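Lysyl oxidase (Pichia pastoris, PDB 1W7C) probably oxidises primary amines, including lysine side chains, to aldehydes, as a copper enzyme with a topaquinone cofactor. Local coordinates at residues Thr311-Ile319 and Asp358-Arg366. Numbering follows the deposited sequence.
Sequences TSWSRDTGI and DISYGVGNR. With IMD (imidazole), chain P.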
ATOM      1  N   THR A 311     -14.286 -18.083  12.068  1.00 14.52           N
ATOM      2  CA  THR A 311     -12.858 -18.395  11.980  1.00 14.15           C
ATOM      3  C   THR A 311     -12.594 -19.859  12.349  1.00 13.93           C
ATOM      4  O   THR A 311     -13.376 -20.515  13.025  1.00 15.25           O
ATOM      5  CB  THR A 311     -11.997 -17.523  12.923  1.00 15.33           C
ATOM      6  OG1 THR A 311     -12.325 -17.854  14.262  1.00 15.89           O
ATOM      7  CG2 THR A 311     -12.237 -16.019  12.708  1.00 15.54           C
ATOM      8  N   SER A 312     -11.506 -20.360  11.817  1.00 14.36           N
ATOM      9  CA  SER A 312     -11.007 -21.690  12.090  1.00 15.08           C
ATOM     10  C   SER A 312      -9.508 -21.617  12.202  1.00 15.03           C
ATOM     11  O   SER A 312      -8.882 -20.746  11.615  1.00 15.86           O
ATOM     12  CB  SER A 312     -11.422 -22.653  10.962  1.00 23.76           C
ATOM     13  OG  SER A 312     -10.952 -23.953  11.248  1.00 26.46           O
ATOM     14  N   TRP A 313      -8.926 -22.573  12.924  1.00 15.61           N
ATOM     15  CA  TRP A 313      -7.483 -22.597  13.170  1.00 14.82           C
ATOM     16  C   TRP A 313      -6.905 -23.965  12.885  1.00 15.32           C
ATOM     17  O   TRP A 313      -7.454 -24.988  13.335  1.00 16.06           O
ATOM     18  CB  TRP A 313      -7.234 -22.248  14.649  1.00 15.28           C
ATOM     19  CG  TRP A 313      -5.787 -22.008  14.932  1.00 15.40           C
ATOM     20  CD1 TRP A 313      -4.845 -22.942  15.310  1.00 16.61           C
ATOM     21  CD2 TRP A 313      -5.111 -20.753  14.887  1.00 15.17           C
ATOM     22  NE1 TRP A 313      -3.626 -22.330  15.484  1.00 16.68           N
ATOM     23  CE2 TRP A 313      -3.764 -20.988  15.225  1.00 16.79           C
ATOM     24  CE3 TRP A 313      -5.514 -19.434  14.605  1.00 16.64           C
ATOM     25  CZ2 TRP A 313      -2.828 -19.966  15.301  1.00 17.21           C
ATOM     26  CZ3 TRP A 313      -4.575 -18.410  14.702  1.00 18.25           C
ATOM     27  CH2 TRP A 313      -3.250 -18.687  15.028  1.00 18.77           C
ATOM     28  N   SER A 314      -5.781 -23.992  12.175  1.00 14.86           N
ATOM     29  CA  SER A 314      -5.031 -25.223  11.945  1.00 15.38           C
ATOM     30  C   SER A 314      -3.579 -25.075  12.326  1.00 14.26           C
ATOM     31  O   SER A 314      -3.014 -23.979  12.294  1.00 14.68           O
ATOM     32  CB  SER A 314      -5.117 -25.655  10.488  1.00 16.35           C
ATOM     33  OG  SER A 314      -4.322 -24.825   9.639  1.00 16.20           O
ATOM     34  N   ARG A 315      -2.980 -26.209  12.683  1.00 14.50           N
ATOM     35  CA  ARG A 315      -1.558 -26.270  12.946  1.00 15.42           C
ATOM     36  C   ARG A 315      -0.741 -25.848  11.720  1.00 14.23           C
ATOM     37  O   ARG A 315       0.237 -25.094  11.836  1.00 15.47           O
ATOM     38  CB  ARG A 315      -1.212 -27.692  13.393  1.00 16.21           C
ATOM     39  CG  ARG A 315       0.250 -27.986  13.500  1.00 16.97           C
ATOM     40  CD  ARG A 315       0.772 -28.821  12.286  1.00 19.11           C
ATOM     41  NE  ARG A 315       2.212 -29.012  12.352  1.00 19.24           N
ATOM     42  CZ  ARG A 315       3.040 -28.876  11.365  1.00 17.37           C
ATOM     43  NH1 ARG A 315       2.614 -28.594  10.138  1.00 16.49           N
ATOM     44  NH2 ARG A 315       4.327 -29.057  11.578  1.00 18.78           N
ATOM     45  N   ASP A 316      -1.150 -26.289  10.539  1.00 14.05           N
ATOM     46  CA  ASP A 316      -0.366 -25.994   9.346  1.00 13.98           C
ATOM     47  C   ASP A 316      -0.323 -24.492   9.034  1.00 14.19           C
ATOM     48  O   ASP A 316       0.751 -23.960   8.744  1.00 13.95           O
ATOM     49  CB  ASP A 316      -0.932 -26.683   8.110  1.00 14.26           C
ATOM     50  CG  ASP A 316      -0.736 -28.193   8.082  1.00 15.66           C
ATOM     51  OD1 ASP A 316      -0.008 -28.768   8.940  1.00 15.34           O
ATOM     52  OD2 ASP A 316      -1.347 -28.864   7.208  1.00 16.36           O
ATOM     53  N   THR A 317      -1.478 -23.839   9.077  1.00 13.89           N
ATOM     54  CA  THR A 317      -1.577 -22.532   8.418  1.00 13.84           C
ATOM     55  C   THR A 317      -2.020 -21.413   9.371  1.00 14.12           C
ATOM     56  O   THR A 317      -1.990 -20.246   8.956  1.00 15.64           O
ATOM     57  CB  THR A 317      -2.535 -22.534   7.247  1.00 15.27           C
ATOM     58  OG1 THR A 317      -3.857 -22.876   7.702  1.00 15.77           O
ATOM     59  CG2 THR A 317      -2.155 -23.556   6.158  1.00 16.31           C
ATOM     60  N   GLY A 318      -2.485 -21.690  10.587  1.00 14.05           N
ATOM     61  CA  GLY A 318      -3.053 -20.650  11.408  1.00 14.38           C
ATOM     62  C   GLY A 318      -4.523 -20.429  11.104  1.00 14.67           C
ATOM     63  O   GLY A 318      -5.273 -21.371  10.971  1.00 14.64           O
ATOM     64  N   ILE A 319      -4.922 -19.172  10.949  1.00 14.37           N
ATOM     65  CA  ILE A 319      -6.332 -18.817  10.857  1.00 14.29           C
ATOM     66  C   ILE A 319      -6.855 -18.946   9.430  1.00 14.57           C
ATOM     67  O   ILE A 319      -6.130 -18.694   8.466  1.00 15.62           O
ATOM     68  CB  ILE A 319      -6.572 -17.412  11.409  1.00 15.09           C
ATOM     69  CG1 ILE A 319      -7.970 -17.277  11.996  1.00 15.60           C
ATOM     70  CG2 ILE A 319      -6.329 -16.316  10.351  1.00 18.58           C
ATOM     71  CD1 ILE A 319      -8.189 -15.983  12.788  1.00 16.73           C
ATOM     72  N   ASP A 358       6.914 -23.147   5.079  1.00 13.89           N
ATOM     73  CA  ASP A 358       6.618 -22.819   6.454  1.00 14.21           C
ATOM     74  C   ASP A 358       5.445 -23.612   7.016  1.00 13.68           C
ATOM     75  O   ASP A 358       5.398 -23.850   8.224  1.00 15.50           O
ATOM     76  CB  ASP A 358       6.451 -21.316   6.623  1.00 16.46           C
ATOM     77  CG  ASP A 358       7.762 -20.604   6.753  1.00 26.61           C
ATOM     78  OD1 ASP A 358       8.796 -21.252   7.031  1.00 31.57           O
ATOM     79  OD2 ASP A 358       7.855 -19.399   6.558  1.00 35.58           O
ATOM     80  N   ILE A 359       4.565 -24.127   6.150  1.00 13.78           N
ATOM     81  CA  ILE A 359       3.505 -24.986   6.697  1.00 15.78           C
ATOM     82  C   ILE A 359       4.030 -26.373   7.104  1.00 15.73           C
ATOM     83  O   ILE A 359       3.407 -27.024   7.913  1.00 16.50           O
ATOM     84  CB  ILE A 359       2.265 -25.118   5.752  1.00 14.45           C
ATOM     85  CG1 ILE A 359       2.529 -25.982   4.513  1.00 15.72           C
ATOM     86  CG2 ILE A 359       1.690 -23.745   5.450  1.00 15.41           C
ATOM     87  CD1 ILE A 359       1.263 -26.253   3.722  1.00 16.54           C
ATOM     88  N   SER A 360       5.159 -26.816   6.528  1.00 15.07           N
ATOM     89  CA  SER A 360       5.775 -28.038   7.032  1.00 15.31           C
ATOM     90  C   SER A 360       6.200 -27.878   8.493  1.00 14.92           C
ATOM     91  O   SER A 360       6.013 -28.794   9.280  1.00 17.44           O
ATOM     92  CB  SER A 360       6.941 -28.503   6.172  1.00 15.97           C
ATOM     93  OG  SER A 360       8.121 -27.738   6.321  1.00 16.38           O
ATOM     94  N   TYR A 361       6.755 -26.737   8.854  1.00 15.78           N
ATOM     95  CA  TYR A 361       7.132 -26.438  10.234  1.00 16.80           C
ATOM     96  C   TYR A 361       5.896 -26.158  11.084  1.00 15.22           C
ATOM     97  O   TYR A 361       5.882 -26.452  12.264  1.00 17.04           O
ATOM     98  CB  TYR A 361       8.094 -25.248  10.289  1.00 15.74           C
ATOM     99  CG  TYR A 361       9.414 -25.567   9.659  1.00 15.28           C
ATOM    100  CD1 TYR A 361       9.686 -25.252   8.344  1.00 16.23           C
ATOM    101  CD2 TYR A 361      10.371 -26.255  10.376  1.00 17.25           C
ATOM    102  CE1 TYR A 361      10.898 -25.598   7.765  1.00 17.89           C
ATOM    103  CE2 TYR A 361      11.585 -26.599   9.818  1.00 19.91           C
ATOM    104  CZ  TYR A 361      11.850 -26.274   8.508  1.00 17.18           C
ATOM    105  OH  TYR A 361      13.022 -26.611   7.888  1.00 19.39           O
ATOM    106  N   GLY A 362       4.894 -25.541  10.480  1.00 16.00           N
ATOM    107  CA  GLY A 362       3.660 -25.143  11.124  1.00 15.82           C
ATOM    108  C   GLY A 362       3.636 -23.633  11.303  1.00 15.78           C
ATOM    109  O   GLY A 362       4.545 -23.061  11.895  1.00 16.94           O
ATOM    110  N   VAL A 363       2.573 -22.996  10.818  1.00 14.66           N
ATOM    111  CA  VAL A 363       2.336 -21.571  11.028  1.00 15.44           C
ATOM    112  C   VAL A 363       1.422 -21.355  12.249  1.00 14.27           C
ATOM    113  O   VAL A 363       1.477 -20.304  12.901  1.00 13.99           O
ATOM    114  CB  VAL A 363       1.690 -20.958   9.736  1.00 15.25           C
ATOM    115  CG1 VAL A 363       1.342 -19.503   9.894  1.00 16.80           C
ATOM    116  CG2 VAL A 363       2.607 -21.146   8.518  1.00 16.34           C
ATOM    117  N   GLY A 364       0.600 -22.362  12.588  1.00 15.30           N
ATOM    118  CA  GLY A 364      -0.410 -22.279  13.635  1.00 14.95           C
ATOM    119  C   GLY A 364      -0.029 -22.885  14.977  1.00 15.93           C
ATOM    120  O   GLY A 364      -0.893 -23.059  15.846  1.00 17.81           O
ATOM    121  N   ASN A 365       1.249 -23.194  15.148  1.00 16.75           N
ATOM    122  CA  ASN A 365       1.744 -23.832  16.374  1.00 17.19           C
ATOM    123  C   ASN A 365       2.821 -23.011  17.061  1.00 17.53           C
ATOM    124  O   ASN A 365       3.752 -23.565  17.646  1.00 17.89           O
ATOM    125  CB  ASN A 365       2.249 -25.254  16.087  1.00 17.18           C
ATOM    126  CG  ASN A 365       3.362 -25.284  15.068  1.00 16.93           C
ATOM    127  OD1 ASN A 365       3.728 -24.249  14.494  1.00 17.13           O
ATOM    128  ND2 ASN A 365       3.882 -26.491  14.790  1.00 18.05           N
ATOM    129  N   ARG A 366       2.636 -21.689  17.051  1.00 16.08           N
ATOM    130  CA  ARG A 366       3.634 -20.755  17.563  1.00 16.73           C
ATOM    131  C   ARG A 366       3.163 -20.076  18.838  1.00 16.98           C
ATOM    132  O   ARG A 366       2.659 -20.751  19.763  1.00 18.41           O
ATOM    133  CB  ARG A 366       4.061 -19.806  16.414  1.00 16.63           C
ATOM    134  CG  ARG A 366       4.550 -20.583  15.189  1.00 19.12           C
ATOM    135  CD  ARG A 366       5.813 -21.406  15.458  1.00 18.68           C
ATOM    136  NE  ARG A 366       6.018 -22.371  14.415  1.00 18.43           N
ATOM    137  CZ  ARG A 366       7.050 -23.212  14.393  1.00 18.56           C
ATOM    138  NH1 ARG A 366       8.050 -23.088  15.266  1.00 25.76           N
ATOM    139  NH2 ARG A 366       7.079 -24.158  13.507  1.00 21.83           N
TER
HETATM  140  N1  IMD P 814      13.033 -20.217   9.498  0.70 39.11           N
HETATM  141  C2  IMD P 814      11.848 -19.942   8.888  0.70 50.37           C
HETATM  142  N3  IMD P 814      11.344 -21.138   8.466  0.70 33.17           N
HETATM  143  C4  IMD P 814      12.187 -22.128   8.817  0.70 30.85           C
HETATM  144  C5  IMD P 814      13.262 -21.548   9.459  0.70 31.93           C
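R315 extends CG away from its own N (chi1 171°), then kinks at chi2 (-103°), which carries its guanidinium to the C-terminal end of helix 358-361. There NH2 donates to S360 O at 2.9 Å, almost straight (173°) and in the guanidinium plane. NH1 makes a weak bond to I359 O and a salt bridge to D316 OD1 (2.9 Å). NE pairs with E388. G362, just past the helix and with positive phi, lays its CA over one guanidinium face; its backbone angles call for glycine. An alanine in place of R315 would probably take the arginine donors from I359 O and S360 O and leave D316 with one charged partner fewer.

W313 turns its indole so that NE1 meets a lone pair of G364 O at 2.9 Å, in the ring plane. Backbone bonds join the hairpin turn to the loop: G364 N to R315 O and V363 N to D316 O. D358, the predicted proton acceptor, accepts a hydrogen bond at OD1 from an imidazole, probably from the crystallisation liquor.

The contact joins the turn between strands 307-314 and 318-326 to the helix following strand 355-357. W313 also packs on strands 380-388 and 391-405, and V363 on strand 418-433.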